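Local coordinates for protein methylocystis parvus OBBP MbnE (Methylocystis parvus OBBP, PDB 5ICQ) that probably binds methanobactin, a copper-chelating natural product, in the periplasm as part of the machinery that transports it, at residues A[64-72]-A[274-285]; A[306-314]-A[575-586]. All coordinates share one frame; numbering follows the deposited sequence.

Interaction 1: A[64-72]-A[274-285]. With SO4 (sulfate ion), chain B.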
loop_
_atom_site.group_PDB
_atom_site.type_symbol
_atom_site.label_atom_id
_atom_site.label_comp_id
_atom_site.label_asym_id
_atom_site.label_seq_id
_atom_site.Cartn_x
_atom_site.Cartn_y
_atom_site.Cartn_z
ATOM N N GLY A 64 2.751 8.119 -30.129
ATOM C CA GLY A 64 2.626 9.341 -29.363
ATOM C C GLY A 64 3.507 9.373 -28.127
ATOM O O GLY A 64 4.086 8.371 -27.698
ATOM N N ARG A 65 3.614 10.569 -27.547
ATOM C CA ARG A 65 4.380 10.790 -26.329
ATOM C C ARG A 65 3.434 11.109 -25.181
ATOM O O ARG A 65 2.614 12.027 -25.287
ATOM C CB ARG A 65 5.379 11.935 -26.509
ATOM C CG ARG A 65 6.062 12.377 -25.206
ATOM C CD ARG A 65 7.119 13.478 -25.432
ATOM N NE ARG A 65 8.251 13.007 -26.229
ATOM C CZ ARG A 65 9.437 13.607 -26.274
ATOM N NH1 ARG A 65 9.650 14.703 -25.556
ATOM N NH2 ARG A 65 10.416 13.112 -27.030
ATOM N N LEU A 66 3.548 10.362 -24.086
ATOM C CA LEU A 66 2.832 10.704 -22.858
ATOM C C LEU A 66 3.715 11.595 -21.998
ATOM O O LEU A 66 4.880 11.269 -21.759
ATOM C CB LEU A 66 2.450 9.451 -22.070
ATOM C CG LEU A 66 1.816 9.647 -20.683
ATOM C CD1 LEU A 66 0.413 10.277 -20.793
ATOM C CD2 LEU A 66 1.760 8.311 -19.939
ATOM N N ARG A 67 3.165 12.715 -21.530
ATOM C CA ARG A 67 3.882 13.603 -20.625
ATOM C C ARG A 67 3.320 13.400 -19.227
ATOM O O ARG A 67 2.157 13.737 -18.959
ATOM C CB ARG A 67 3.776 15.066 -21.053
ATOM C CG ARG A 67 4.569 15.415 -22.316
ATOM C CD ARG A 67 3.722 15.217 -23.557
ATOM N NE ARG A 67 2.406 15.819 -23.383
ATOM C CZ ARG A 67 2.141 17.111 -23.537
ATOM N NH1 ARG A 67 3.103 17.955 -23.894
ATOM N NH2 ARG A 67 0.905 17.556 -23.339
ATOM N N VAL A 68 4.163 12.855 -18.351
ATOM C CA VAL A 68 3.848 12.527 -16.967
ATOM C C VAL A 68 4.559 13.525 -16.064
ATOM O O VAL A 68 5.715 13.889 -16.318
ATOM C CB VAL A 68 4.302 11.084 -16.653
ATOM C CG1 VAL A 68 4.313 10.820 -15.162
ATOM C CG2 VAL A 68 3.413 10.084 -17.375
ATOM N N GLY A 69 3.866 13.984 -15.027
ATOM C CA GLY A 69 4.456 14.911 -14.077
ATOM C C GLY A 69 4.426 14.375 -12.658
ATOM O O GLY A 69 3.396 13.877 -12.187
ATOM N N LEU A 70 5.546 14.489 -11.961
ATOM C CA LEU A 70 5.699 13.950 -10.622
ATOM C C LEU A 70 6.267 15.015 -9.699
ATOM O O LEU A 70 7.072 15.849 -10.127
ATOM C CB LEU A 70 6.636 12.732 -10.626
ATOM C CG LEU A 70 6.102 11.491 -11.336
ATOM C CD1 LEU A 70 7.201 10.446 -11.512
ATOM C CD2 LEU A 70 4.913 10.921 -10.554
ATOM N N PRO A 71 5.873 15.012 -8.429
ATOM C CA PRO A 71 6.450 15.967 -7.481
ATOM C C PRO A 71 7.793 15.476 -6.967
ATOM O O PRO A 71 8.076 14.276 -6.933
ATOM C CB PRO A 71 5.407 16.008 -6.358
ATOM C CG PRO A 71 4.873 14.612 -6.334
ATOM C CD PRO A 71 4.917 14.104 -7.775
ATOM N N GLY A 72 8.632 16.425 -6.565
ATOM C CA GLY A 72 9.896 16.055 -5.959
ATOM C C GLY A 72 11.041 15.974 -6.945
ATOM O O GLY A 72 11.117 16.768 -7.890
ATOM N N LEU A 274 3.476 21.873 -10.439
ATOM C CA LEU A 274 2.988 20.672 -11.114
ATOM C C LEU A 274 1.568 20.885 -11.631
ATOM O O LEU A 274 1.250 20.531 -12.773
ATOM C CB LEU A 274 3.052 19.488 -10.146
ATOM C CG LEU A 274 2.591 18.094 -10.604
ATOM C CD1 LEU A 274 3.254 17.686 -11.908
ATOM C CD2 LEU A 274 2.865 17.066 -9.515
ATOM N N PHE A 275 0.707 21.493 -10.805
ATOM C CA PHE A 275 -0.666 21.776 -11.220
ATOM C C PHE A 275 -0.706 22.796 -12.350
ATOM O O PHE A 275 -1.491 22.648 -13.294
ATOM C CB PHE A 275 -1.482 22.265 -10.019
ATOM C CG PHE A 275 -2.965 22.409 -10.292
ATOM C CD1 PHE A 275 -3.667 21.414 -10.958
ATOM C CD2 PHE A 275 -3.658 23.525 -9.849
ATOM C CE1 PHE A 275 -5.027 21.536 -11.194
ATOM C CE2 PHE A 275 -5.018 23.650 -10.076
ATOM C CZ PHE A 275 -5.703 22.654 -10.747
ATOM N N GLU A 276 0.134 23.839 -12.278
ATOM C CA GLU A 276 0.158 24.829 -13.350
ATOM C C GLU A 276 0.567 24.201 -14.677
ATOM O O GLU A 276 0.032 24.561 -15.729
ATOM C CB GLU A 276 1.097 25.983 -12.994
ATOM C CG GLU A 276 0.596 26.885 -11.865
ATOM C CD GLU A 276 -0.784 27.467 -12.130
ATOM O OE1 GLU A 276 -1.069 27.844 -13.289
ATOM O OE2 GLU A 276 -1.586 27.548 -11.174
ATOM N N ALA A 277 1.518 23.264 -14.653
ATOM C CA ALA A 277 1.916 22.606 -15.896
ATOM C C ALA A 277 0.758 21.814 -16.494
ATOM O O ALA A 277 0.587 21.779 -17.718
ATOM C CB ALA A 277 3.120 21.697 -15.652
ATOM N N PHE A 278 -0.054 21.178 -15.645
ATOM C CA PHE A 278 -1.247 20.493 -16.140
ATOM C C PHE A 278 -2.224 21.480 -16.773
ATOM O O PHE A 278 -2.736 21.251 -17.876
ATOM C CB PHE A 278 -1.929 19.729 -15.006
ATOM C CG PHE A 278 -3.165 19.008 -15.436
ATOM C CD1 PHE A 278 -3.071 17.810 -16.131
ATOM C CD2 PHE A 278 -4.424 19.522 -15.158
ATOM C CE1 PHE A 278 -4.212 17.139 -16.540
ATOM C CE2 PHE A 278 -5.573 18.851 -15.568
ATOM C CZ PHE A 278 -5.464 17.664 -16.259
ATOM N N LYS A 279 -2.505 22.587 -16.083
ATOM C CA LYS A 279 -3.438 23.563 -16.635
ATOM C C LYS A 279 -2.943 24.128 -17.964
ATOM O O LYS A 279 -3.749 24.405 -18.859
ATOM C CB LYS A 279 -3.679 24.686 -15.631
ATOM C CG LYS A 279 -4.496 24.264 -14.427
ATOM C CD LYS A 279 -5.035 25.487 -13.688
ATOM C CE LYS A 279 -3.934 26.251 -12.991
ATOM N NZ LYS A 279 -4.461 27.447 -12.264
ATOM N N ALA A 280 -1.630 24.272 -18.124
ATOM C CA ALA A 280 -1.065 24.779 -19.366
ATOM C C ALA A 280 -1.017 23.735 -20.472
ATOM O O ALA A 280 -0.627 24.068 -21.593
ATOM C CB ALA A 280 0.345 25.328 -19.118
ATOM N N GLY A 281 -1.395 22.487 -20.199
ATOM C CA GLY A 281 -1.382 21.474 -21.239
ATOM C C GLY A 281 -0.039 20.820 -21.480
ATOM O O GLY A 281 0.124 20.132 -22.496
ATOM N N LEU A 282 0.923 21.011 -20.577
ATOM C CA LEU A 282 2.247 20.412 -20.685
ATOM C C LEU A 282 2.332 19.039 -20.040
ATOM O O LEU A 282 3.301 18.311 -20.282
ATOM C CB LEU A 282 3.292 21.314 -20.025
ATOM C CG LEU A 282 3.337 22.779 -20.453
ATOM C CD1 LEU A 282 4.325 23.541 -19.581
ATOM C CD2 LEU A 282 3.706 22.887 -21.923
ATOM N N ILE A 283 1.359 18.686 -19.209
ATOM C CA ILE A 283 1.307 17.401 -18.525
ATOM C C ILE A 283 -0.063 16.805 -18.799
ATOM O O ILE A 283 -1.073 17.511 -18.731
ATOM C CB ILE A 283 1.559 17.568 -17.009
ATOM C CG1 ILE A 283 2.974 18.106 -16.759
ATOM C CG2 ILE A 283 1.340 16.244 -16.260
ATOM C CD1 ILE A 283 4.108 17.174 -17.256
ATOM N N ASP A 284 -0.104 15.504 -19.094
ATOM C CA ASP A 284 -1.303 14.870 -19.629
ATOM C C ASP A 284 -2.226 14.268 -18.571
ATOM O O ASP A 284 -3.370 13.921 -18.899
ATOM C CB ASP A 284 -0.891 13.782 -20.634
ATOM C CG ASP A 284 -0.296 14.369 -21.912
ATOM O OD1 ASP A 284 -0.825 15.394 -22.384
ATOM O OD2 ASP A 284 0.694 13.813 -22.435
ATOM N N TYR A 285 -1.779 14.147 -17.325
ATOM C CA TYR A 285 -2.473 13.357 -16.314
ATOM C C TYR A 285 -2.032 13.822 -14.934
ATOM O O TYR A 285 -0.860 14.152 -14.741
ATOM C CB TYR A 285 -2.164 11.855 -16.484
ATOM C CG TYR A 285 -2.796 10.979 -15.421
ATOM C CD1 TYR A 285 -2.151 10.744 -14.213
ATOM C CD2 TYR A 285 -4.049 10.398 -15.625
ATOM C CE1 TYR A 285 -2.726 9.966 -13.237
ATOM C CE2 TYR A 285 -4.630 9.602 -14.646
ATOM C CZ TYR A 285 -3.963 9.404 -13.455
ATOM O OH TYR A 285 -4.518 8.630 -12.471
HETATM S S SO4 B . 13.224 15.744 -26.420
HETATM O O1 SO4 B . 14.433 14.955 -26.618
HETATM O O2 SO4 B . 13.410 16.710 -25.343
HETATM O O3 SO4 B . 12.889 16.469 -27.643
HETATM O O4 SO4 B . 12.139 14.837 -26.079
HETATM O O HOH W 1 2.293 20.661 -24.536
HETATM O O HOH W 2 1.259 12.693 -14.830
HETATM O O HOH W 3 0.856 15.141 -12.738
#
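R67 and D284 make the closely bonded part of this contact. R67 NE bonds D284 OD2 at 2.8 Å, and R67 NH2 bonds D284 OD1 at 2.9 Å, a side-on salt bridge with both oxygens near the guanidinium plane. The planes are turned 41° apart, and NE and NH2 come from above the carboxylate. R67 N reaches D284 OD2 from the same face as NE, at 2.9 Å, and D284 N returns a bond to R67 O. The arginine bends at chi2 (90°) and chi3 (47°), bringing NE and NH2 alongside the carboxylate. R67 NH2 also bonds G281 O (2.8 Å), in the Schellman motif that ends helix 271-279, and L282 O lies over one guanidinium face.

L274 CD1 and I283 CG2 press on the backbone of glycine G69, with L274 CD1 3.6 Å from G69 C.

The rest is looser. One water bridges R67 NH1 to G281 O, and two more link G69 to Y285 O. R65 is exposed and leads away, to E262 and a sulfate ion, probably from the crystallisation liquor. The opposite charges of R67 and D284, with the bond to G281 O, are consistent with holding the loop after helix 271-279 against edge strand 65-71.

Interaction 2: A[306-314]-A[575-586]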
loop_
_atom_site.group_PDB
_atom_site.type_symbol
_atom_site.label_atom_id
_atom_site.label_comp_id
_atom_site.label_asym_id
_atom_site.label_seq_id
_atom_site.Cartn_x
_atom_site.Cartn_y
_atom_site.Cartn_z
ATOM N N GLY A 306 -13.567 21.101 -22.930
ATOM C CA GLY A 306 -13.390 19.708 -23.290
ATOM C C GLY A 306 -11.979 19.267 -23.633
ATOM O O GLY A 306 -11.789 18.094 -23.979
ATOM N N ARG A 307 -10.986 20.155 -23.566
ATOM C CA ARG A 307 -9.607 19.732 -23.802
ATOM C C ARG A 307 -9.077 18.859 -22.667
ATOM O O ARG A 307 -8.160 18.055 -22.876
ATOM C CB ARG A 307 -8.709 20.950 -23.979
ATOM C CG ARG A 307 -8.838 21.651 -25.344
ATOM C CD ARG A 307 -7.976 22.907 -25.375
ATOM N NE ARG A 307 -8.566 23.984 -24.576
ATOM C CZ ARG A 307 -7.885 25.017 -24.085
ATOM N NH1 ARG A 307 -6.580 25.118 -24.300
ATOM N NH2 ARG A 307 -8.509 25.948 -23.372
ATOM N N MET A 308 -9.602 19.035 -21.460
ATOM C CA MET A 308 -9.228 18.223 -20.310
ATOM C C MET A 308 -10.488 17.855 -19.544
ATOM O O MET A 308 -11.528 18.502 -19.682
ATOM C CB MET A 308 -8.236 18.960 -19.402
ATOM C CG MET A 308 -6.971 19.388 -20.113
ATOM S SD MET A 308 -5.917 20.375 -19.050
ATOM C CE MET A 308 -4.947 21.275 -20.261
ATOM N N ALA A 309 -10.389 16.808 -18.724
ATOM C CA ALA A 309 -11.530 16.323 -17.962
ATOM C C ALA A 309 -11.058 15.844 -16.598
ATOM O O ALA A 309 -9.915 15.419 -16.439
ATOM C CB ALA A 309 -12.247 15.183 -18.705
ATOM N N ARG A 310 -11.939 15.898 -15.612
ATOM C CA ARG A 310 -11.624 15.305 -14.323
ATOM C C ARG A 310 -12.676 14.266 -13.963
ATOM O O ARG A 310 -13.816 14.318 -14.437
ATOM C CB ARG A 310 -11.501 16.361 -13.241
ATOM C CG ARG A 310 -12.768 17.106 -12.926
ATOM C CD ARG A 310 -12.569 17.808 -11.611
ATOM N NE ARG A 310 -13.678 18.670 -11.247
ATOM C CZ ARG A 310 -13.854 19.161 -10.024
ATOM N NH1 ARG A 310 -12.999 18.856 -9.056
ATOM N NH2 ARG A 310 -14.882 19.957 -9.773
ATOM N N GLU A 311 -12.272 13.291 -13.151
ATOM C CA GLU A 311 -13.125 12.158 -12.821
ATOM C C GLU A 311 -12.807 11.680 -11.418
ATOM O O GLU A 311 -11.679 11.835 -10.939
ATOM C CB GLU A 311 -12.911 10.956 -13.756
ATOM C CG GLU A 311 -12.741 11.234 -15.223
ATOM C CD GLU A 311 -12.610 9.938 -16.002
ATOM O OE1 GLU A 311 -13.594 9.169 -16.029
ATOM O OE2 GLU A 311 -11.521 9.672 -16.552
ATOM N N SER A 312 -13.796 11.046 -10.784
ATOM C CA SER A 312 -13.582 10.278 -9.558
ATOM C C SER A 312 -13.789 8.807 -9.879
ATOM O O SER A 312 -14.817 8.440 -10.450
ATOM C CB SER A 312 -14.542 10.703 -8.444
ATOM O OG SER A 312 -14.297 12.034 -8.033
ATOM N N LEU A 313 -12.811 7.970 -9.539
ATOM C CA LEU A 313 -12.889 6.546 -9.833
ATOM C C LEU A 313 -12.773 5.733 -8.551
ATOM O O LEU A 313 -12.079 6.117 -7.606
ATOM C CB LEU A 313 -11.791 6.115 -10.812
ATOM C CG LEU A 313 -11.675 6.905 -12.119
ATOM C CD1 LEU A 313 -10.491 6.389 -12.934
ATOM C CD2 LEU A 313 -12.959 6.809 -12.923
ATOM N N LYS A 314 -13.453 4.594 -8.531
ATOM C CA LYS A 314 -13.429 3.700 -7.384
ATOM C C LYS A 314 -13.223 2.278 -7.872
ATOM O O LYS A 314 -13.771 1.888 -8.908
ATOM C CB LYS A 314 -14.740 3.779 -6.588
ATOM C CG LYS A 314 -14.651 3.188 -5.183
ATOM C CD LYS A 314 -16.023 3.113 -4.533
ATOM C CE LYS A 314 -15.930 2.942 -3.017
ATOM N NZ LYS A 314 -14.537 2.708 -2.523
ATOM N N GLU A 575 -12.999 7.682 -3.267
ATOM C CA GLU A 575 -12.635 7.581 -4.670
ATOM C C GLU A 575 -11.279 8.220 -4.920
ATOM O O GLU A 575 -10.797 9.048 -4.140
ATOM C CB GLU A 575 -13.685 8.259 -5.564
ATOM C CG GLU A 575 -15.000 7.520 -5.622
ATOM C CD GLU A 575 -16.058 8.134 -4.724
ATOM O OE1 GLU A 575 -15.962 9.343 -4.413
ATOM O OE2 GLU A 575 -16.994 7.403 -4.338
ATOM N N GLN A 576 -10.675 7.831 -6.039
ATOM C CA GLN A 576 -9.468 8.472 -6.535
ATOM C C GLN A 576 -9.840 9.630 -7.455
ATOM O O GLN A 576 -10.661 9.468 -8.363
ATOM C CB GLN A 576 -8.598 7.457 -7.277
ATOM C CG GLN A 576 -7.249 8.032 -7.694
ATOM C CD GLN A 576 -6.315 6.980 -8.257
ATOM O OE1 GLN A 576 -6.365 5.808 -7.864
ATOM N NE2 GLN A 576 -5.461 7.389 -9.184
ATOM N N TRP A 577 -9.258 10.801 -7.203
ATOM C CA TRP A 577 -9.547 12.017 -7.959
ATOM C C TRP A 577 -8.456 12.198 -9.009
ATOM O O TRP A 577 -7.272 12.312 -8.663
ATOM C CB TRP A 577 -9.603 13.235 -7.027
ATOM C CG TRP A 577 -10.508 13.026 -5.839
ATOM C CD1 TRP A 577 -11.612 12.211 -5.777
ATOM C CD2 TRP A 577 -10.375 13.619 -4.543
ATOM N NE1 TRP A 577 -12.174 12.270 -4.521
ATOM C CE2 TRP A 577 -11.427 13.117 -3.742
ATOM C CE3 TRP A 577 -9.466 14.524 -3.978
ATOM C CZ2 TRP A 577 -11.606 13.504 -2.414
ATOM C CZ3 TRP A 577 -9.640 14.903 -2.653
ATOM C CH2 TRP A 577 -10.703 14.390 -1.886
ATOM N N ILE A 578 -8.841 12.184 -10.289
ATOM C CA ILE A 578 -7.871 12.323 -11.370
ATOM C C ILE A 578 -8.332 13.390 -12.357
ATOM O O ILE A 578 -9.503 13.774 -12.405
ATOM C CB ILE A 578 -7.615 10.990 -12.112
ATOM C CG1 ILE A 578 -8.813 10.624 -12.986
ATOM C CG2 ILE A 578 -7.314 9.855 -11.116
ATOM C CD1 ILE A 578 -8.543 9.427 -13.931
ATOM N N ALA A 579 -7.382 13.876 -13.151
ATOM C CA ALA A 579 -7.686 14.752 -14.271
ATOM C C ALA A 579 -6.723 14.423 -15.394
ATOM O O ALA A 579 -5.603 13.969 -15.147
ATOM C CB ALA A 579 -7.583 16.238 -13.903
ATOM N N HIS A 580 -7.162 14.647 -16.633
ATOM C CA HIS A 580 -6.339 14.233 -17.758
ATOM C C HIS A 580 -6.751 14.975 -19.021
ATOM O O HIS A 580 -7.891 15.430 -19.154
ATOM C CB HIS A 580 -6.448 12.722 -17.987
ATOM C CG HIS A 580 -7.844 12.260 -18.242
ATOM N ND1 HIS A 580 -8.414 12.274 -19.497
ATOM C CD2 HIS A 580 -8.792 11.778 -17.403
ATOM C CE1 HIS A 580 -9.653 11.822 -19.422
ATOM N NE2 HIS A 580 -9.909 11.517 -18.162
ATOM N N SER A 581 -5.801 15.091 -19.945
ATOM C CA SER A 581 -6.120 15.533 -21.295
ATOM C C SER A 581 -7.126 14.580 -21.931
ATOM O O SER A 581 -7.095 13.369 -21.702
ATOM C CB SER A 581 -4.845 15.590 -22.145
ATOM O OG SER A 581 -5.165 15.722 -23.519
ATOM N N THR A 582 -8.027 15.127 -22.752
ATOM C CA THR A 582 -8.953 14.252 -23.464
ATOM C C THR A 582 -8.323 13.621 -24.692
ATOM O O THR A 582 -8.973 12.798 -25.349
ATOM C CB THR A 582 -10.222 15.013 -23.874
ATOM O OG1 THR A 582 -9.853 16.210 -24.569
ATOM C CG2 THR A 582 -11.014 15.368 -22.650
ATOM N N ASP A 583 -7.078 13.976 -25.003
ATOM C CA ASP A 583 -6.349 13.344 -26.089
ATOM C C ASP A 583 -5.796 11.977 -25.715
ATOM O O ASP A 583 -5.309 11.263 -26.598
ATOM C CB ASP A 583 -5.209 14.253 -26.545
ATOM C CG ASP A 583 -5.712 15.563 -27.125
ATOM O OD1 ASP A 583 -6.887 15.603 -27.556
ATOM O OD2 ASP A 583 -4.940 16.545 -27.149
ATOM N N ILE A 584 -5.823 11.602 -24.440
ATOM C CA ILE A 584 -5.464 10.241 -24.056
ATOM C C ILE A 584 -6.698 9.560 -23.488
ATOM O O ILE A 584 -7.571 10.203 -22.897
ATOM C CB ILE A 584 -4.282 10.193 -23.061
ATOM C CG1 ILE A 584 -4.600 10.967 -21.779
ATOM C CG2 ILE A 584 -3.020 10.731 -23.731
ATOM C CD1 ILE A 584 -3.566 10.710 -20.653
ATOM N N VAL A 585 -6.787 8.245 -23.700
ATOM C CA VAL A 585 -7.961 7.472 -23.309
ATOM C C VAL A 585 -7.514 6.181 -22.634
ATOM O O VAL A 585 -6.356 5.766 -22.729
ATOM C CB VAL A 585 -8.875 7.157 -24.513
ATOM C CG1 VAL A 585 -9.497 8.437 -25.053
ATOM C CG2 VAL A 585 -8.083 6.484 -25.575
ATOM N N ARG A 586 -8.457 5.531 -21.969
ATOM C CA ARG A 586 -8.193 4.315 -21.215
ATOM C C ARG A 586 -9.243 3.268 -21.541
ATOM O O ARG A 586 -10.272 3.586 -22.146
ATOM C CB ARG A 586 -8.197 4.616 -19.713
ATOM C CG ARG A 586 -9.551 4.989 -19.177
ATOM C CD ARG A 586 -9.517 4.962 -17.666
ATOM N NE ARG A 586 -10.827 5.199 -17.081
ATOM C CZ ARG A 586 -11.367 6.400 -16.933
ATOM N NH1 ARG A 586 -10.713 7.487 -17.340
ATOM N NH2 ARG A 586 -12.563 6.513 -16.386
#
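E311 shares one carboxylate between R586 and H580. R586 NH2 bonds E311 OE1 at 2.9 Å, on the syn side and in the guanidinium plane. R586 NH1 faces E311 OE2 to complete the salt bridge, at a doubtfully short distance. H580 NE2 comes to E311 OE2 at 2.9 Å on the anti side, tilted from the carboxylate plane in a bent bond (141°). E311 CG lies anti to the carbonyl carbon (chi1 -41°), and the extended chain carries the acid across the neighbouring strand. H580 ND1 donates to S581 O at 2.8 Å. Both ring nitrogens thus act as donors, consistent with a positively charged imidazole beside the acid.

Strands 308-313 and 576-581 run antiparallel in a three-stranded sheet, with 576-581 in the middle and 285-288 beyond it. Their hydrogen-bonded pairs are A309 with H580, E311 with I578 and L313 with Q576.

On the E311 face, L313 CD1 is 3.7 Å from I578 CD1 and sits over one face of the R586 guanidinium, toward its rim. R310 and W577, on the other face, both meet W294. Past S581, T582 N bonds R307 O at 2.9 Å and T582 OG1 bonds G306 O at 2.8 Å.

How the interactions relate
The two contacts come in series along the chain: 64-72 and 274-285 first, then 306-314 and 575-586. Their centres are about 13 Å apart, on the same side of the chain's centre. They meet directly at D284 O and S581 N, 2.9 Å apart, probably a hydrogen bond. Strand 285-288, which starts at the end of interaction 1, pairs with strand 576-581 of interaction 2. F278 O of helix 271-279 also packs against M308 CE. Segment 274-285 and strand 285-288 thus form a short link from the sheet holding 65-71 to the three-stranded sheet of interaction 2. Through it the late segment 575-586 returns to pack close to an early part of the chain.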